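Local coordinates for protein STIV B116 (Sulfolobus turreted icosahedral virus, PDB 2J85) that probably binds DNA, as a viral protein whose relatives are widely conserved among diverse crenarchaeal viruses, at residues K3-N8 with T44-I49. Numbering follows the deposited sequence.
Sequences KVFLTN and TLINAI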
ATOM      1  N   LYS A   3     -19.255  -0.588  -4.623  1.00 33.53           N
ATOM      2  CA  LYS A   3     -18.965   0.128  -3.393  1.00 32.93           C
ATOM      3  C   LYS A   3     -17.807   1.120  -3.581  1.00 31.85           C
ATOM      4  O   LYS A   3     -16.971   0.980  -4.496  1.00 31.06           O
ATOM      5  CB  LYS A   3     -18.631  -0.868  -2.280  1.00 33.30           C
ATOM      6  CG  LYS A   3     -19.521  -2.142  -2.275  1.00 33.76           C
ATOM      7  CD  LYS A   3     -19.465  -2.914  -0.951  1.00 34.51           C
ATOM      8  CE  LYS A   3     -19.689  -4.448  -1.110  1.00 35.16           C
ATOM      9  NZ  LYS A   3     -18.378  -5.172  -1.301  1.00 36.86           N
ATOM     10  N   VAL A   4     -17.779   2.132  -2.717  1.00 30.48           N
ATOM     11  CA  VAL A   4     -16.669   3.070  -2.652  1.00 29.70           C
ATOM     12  C   VAL A   4     -16.130   3.150  -1.220  1.00 29.72           C
ATOM     13  O   VAL A   4     -16.744   3.743  -0.331  1.00 30.64           O
ATOM     14  CB  VAL A   4     -17.082   4.452  -3.139  1.00 29.65           C
ATOM     15  CG1 VAL A   4     -15.890   5.371  -3.119  1.00 30.25           C
ATOM     16  CG2 VAL A   4     -17.696   4.364  -4.532  1.00 26.82           C
ATOM     17  N   PHE A   5     -14.976   2.545  -0.989  1.00 28.97           N
ATOM     18  CA  PHE A   5     -14.390   2.556   0.333  1.00 28.33           C
ATOM     19  C   PHE A   5     -13.630   3.852   0.623  1.00 28.25           C
ATOM     20  O   PHE A   5     -12.792   4.291  -0.174  1.00 28.69           O
ATOM     21  CB  PHE A   5     -13.470   1.352   0.480  1.00 28.35           C
ATOM     22  CG  PHE A   5     -14.187   0.030   0.372  1.00 27.51           C
ATOM     23  CD1 PHE A   5     -14.267  -0.640  -0.849  1.00 27.39           C
ATOM     24  CD2 PHE A   5     -14.783  -0.534   1.478  1.00 25.94           C
ATOM     25  CE1 PHE A   5     -14.914  -1.871  -0.948  1.00 27.91           C
ATOM     26  CE2 PHE A   5     -15.431  -1.774   1.388  1.00 26.31           C
ATOM     27  CZ  PHE A   5     -15.506  -2.432   0.185  1.00 26.57           C
ATOM     28  N   LEU A   6     -13.931   4.469   1.761  1.00 27.80           N
ATOM     29  CA  LEU A   6     -13.153   5.582   2.259  1.00 27.33           C
ATOM     30  C   LEU A   6     -12.093   5.050   3.230  1.00 27.58           C
ATOM     31  O   LEU A   6     -12.423   4.471   4.267  1.00 26.81           O
ATOM     32  CB  LEU A   6     -14.060   6.574   2.968  1.00 27.58           C
ATOM     33  CG  LEU A   6     -13.336   7.801   3.519  1.00 27.97           C
ATOM     34  CD1 LEU A   6     -12.787   8.636   2.331  1.00 28.67           C
ATOM     35  CD2 LEU A   6     -14.251   8.604   4.428  1.00 27.25           C
ATOM     36  N   THR A   7     -10.821   5.252   2.888  1.00 27.87           N
ATOM     37  CA  THR A   7      -9.706   4.690   3.650  1.00 28.08           C
ATOM     38  C   THR A   7      -8.621   5.737   3.851  1.00 28.44           C
ATOM     39  O   THR A   7      -8.486   6.678   3.054  1.00 27.77           O
ATOM     40  CB  THR A   7      -9.042   3.470   2.927  1.00 27.73           C
ATOM     41  OG1 THR A   7      -8.354   3.922   1.764  1.00 27.00           O
ATOM     42  CG2 THR A   7     -10.059   2.478   2.486  1.00 28.38           C
ATOM     43  N   ASN A   8      -7.840   5.533   4.912  1.00 29.12           N
ATOM     44  CA  ASN A   8      -6.657   6.333   5.162  1.00 29.84           C
ATOM     45  C   ASN A   8      -5.374   5.626   4.733  1.00 30.00           C
ATOM     46  O   ASN A   8      -4.283   6.092   5.035  1.00 30.17           O
ATOM     47  CB  ASN A   8      -6.591   6.755   6.626  1.00 30.58           C
ATOM     48  CG  ASN A   8      -6.238   5.623   7.560  1.00 32.01           C
ATOM     49  OD1 ASN A   8      -5.941   4.515   7.134  1.00 36.51           O
ATOM     50  ND2 ASN A   8      -6.280   5.903   8.856  1.00 35.21           N
ATOM     51  N   THR A  44     -23.363   4.725  -1.768  1.00 36.34           N
ATOM     52  CA  THR A  44     -22.402   3.694  -2.153  1.00 36.34           C
ATOM     53  C   THR A  44     -21.118   3.763  -1.334  1.00 37.24           C
ATOM     54  O   THR A  44     -20.354   2.799  -1.317  1.00 37.88           O
ATOM     55  CB  THR A  44     -22.081   3.705  -3.679  1.00 36.53           C
ATOM     56  OG1 THR A  44     -21.603   4.997  -4.076  1.00 35.24           O
ATOM     57  CG2 THR A  44     -23.321   3.295  -4.507  1.00 33.14           C
ATOM     58  N   LEU A  45     -20.886   4.869  -0.627  1.00 37.32           N
ATOM     59  CA  LEU A  45     -19.717   4.967   0.221  1.00 37.38           C
ATOM     60  C   LEU A  45     -19.781   3.978   1.376  1.00 37.70           C
ATOM     61  O   LEU A  45     -20.774   3.919   2.085  1.00 38.19           O
ATOM     62  CB  LEU A  45     -19.548   6.370   0.807  1.00 37.57           C
ATOM     63  CG  LEU A  45     -18.149   6.566   1.450  1.00 37.91           C
ATOM     64  CD1 LEU A  45     -17.181   7.077   0.399  1.00 35.84           C
ATOM     65  CD2 LEU A  45     -18.140   7.461   2.696  1.00 35.12           C
ATOM     66  N   ILE A  46     -18.711   3.207   1.567  1.00 37.85           N
ATOM     67  CA  ILE A  46     -18.496   2.492   2.810  1.00 37.57           C
ATOM     68  C   ILE A  46     -17.313   3.161   3.469  1.00 37.31           C
ATOM     69  O   ILE A  46     -16.243   3.217   2.895  1.00 37.69           O
ATOM     70  CB  ILE A  46     -18.202   1.025   2.564  1.00 38.33           C
ATOM     71  CG1 ILE A  46     -19.398   0.357   1.865  1.00 39.37           C
ATOM     72  CG2 ILE A  46     -17.864   0.290   3.891  1.00 36.90           C
ATOM     73  CD1 ILE A  46     -19.195  -1.162   1.660  1.00 40.45           C
ATOM     74  N   ASN A  47     -17.520   3.683   4.664  1.00 36.95           N
ATOM     75  CA  ASN A  47     -16.495   4.366   5.440  1.00 37.22           C
ATOM     76  C   ASN A  47     -15.692   3.350   6.227  1.00 37.29           C
ATOM     77  O   ASN A  47     -16.246   2.608   7.028  1.00 36.87           O
ATOM     78  CB  ASN A  47     -17.153   5.348   6.422  1.00 37.26           C
ATOM     79  CG  ASN A  47     -16.164   5.994   7.359  1.00 37.96           C
ATOM     80  OD1 ASN A  47     -14.994   6.210   7.006  1.00 38.31           O
ATOM     81  ND2 ASN A  47     -16.628   6.319   8.570  1.00 38.88           N
ATOM     82  N   ALA A  48     -14.389   3.331   5.995  1.00 37.94           N
ATOM     83  CA  ALA A  48     -13.475   2.393   6.650  1.00 38.63           C
ATOM     84  C   ALA A  48     -12.344   3.138   7.368  1.00 39.23           C
ATOM     85  O   ALA A  48     -11.274   2.584   7.571  1.00 39.95           O
ATOM     86  CB  ALA A  48     -12.898   1.423   5.612  1.00 38.34           C
ATOM     87  N   ILE A  49     -12.558   4.400   7.718  1.00 40.11           N
ATOM     88  CA  ILE A  49     -11.589   5.130   8.524  1.00 40.37           C
ATOM     89  C   ILE A  49     -11.925   4.856   9.972  1.00 41.22           C
ATOM     90  O   ILE A  49     -13.001   5.250  10.465  1.00 41.10           O
ATOM     91  CB  ILE A  49     -11.593   6.634   8.223  1.00 40.73           C
ATOM     92  CG1 ILE A  49     -10.883   6.880   6.876  1.00 40.63           C
ATOM     93  CG2 ILE A  49     -10.888   7.403   9.338  1.00 38.96           C
ATOM     94  CD1 ILE A  49     -11.103   8.233   6.309  1.00 39.81           C
TER
HETATM   95  O   HOH W   1      -8.966   3.082   6.468  1.00 44.13           O
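Val4 and Leu6 carry the backbone pairing with Thr44-Ile49, each through both its N-H and its C=O. Val4 N donates to Thr44 O at 3.0 Å, and Val4 O accepts from Ile46 N at 2.8 Å. Ile46 O then takes the N-H of Leu6, nearly straight at 164°, and Leu6 O receives Ala48 N at 2.9 Å, the donor lying in the carbonyl plane. Two of these oxygens have a CA-H...O contact as well: Leu45 CA approaches Val4 O, and Phe5 CA reaches Ile46 O at 3.2 Å. Past Ala48 the ladder stops and a water takes over, donating to Ala48 O (2.6 Å) and accepting from Asn8 N. The N-H of Ile49 is satisfied within its own segment by Asn47 OD1 at 3.1 Å, an Asx turn; with Asn47 CG anti to the backbone N (chi1 174°), the carboxamide reaches forward to that donor, which stands above the amide plane. The pairing is parallel and sets strand 45-47 at one edge of the mixed five-stranded sheet, the chain between it and strand 4-7 running through strand 20-27 and helix 29-41. The other edge of strand 4-7 is used by Phe5 and Thr7, which bond to strand 80-86. On the helix-covered face Leu45 CD1 lies 4.1 Å from Leu6 CB, next to Leu36 and Phe32 of helix 29-41. Ile49 CD1 crosses to Leu6 CG at 3.6 Å, its side chain also touching Ile55 of helix 52-62. On the reverse face Phe5 and Ile46 run side by side, and Ile46 CD1 meets the ring obliquely. Thr44 OG1 is hydrogen-bonded to Asp42 OD1, just before the segment, and Asn47 O, pointing off the ladder, accepts from Asn69 ND2.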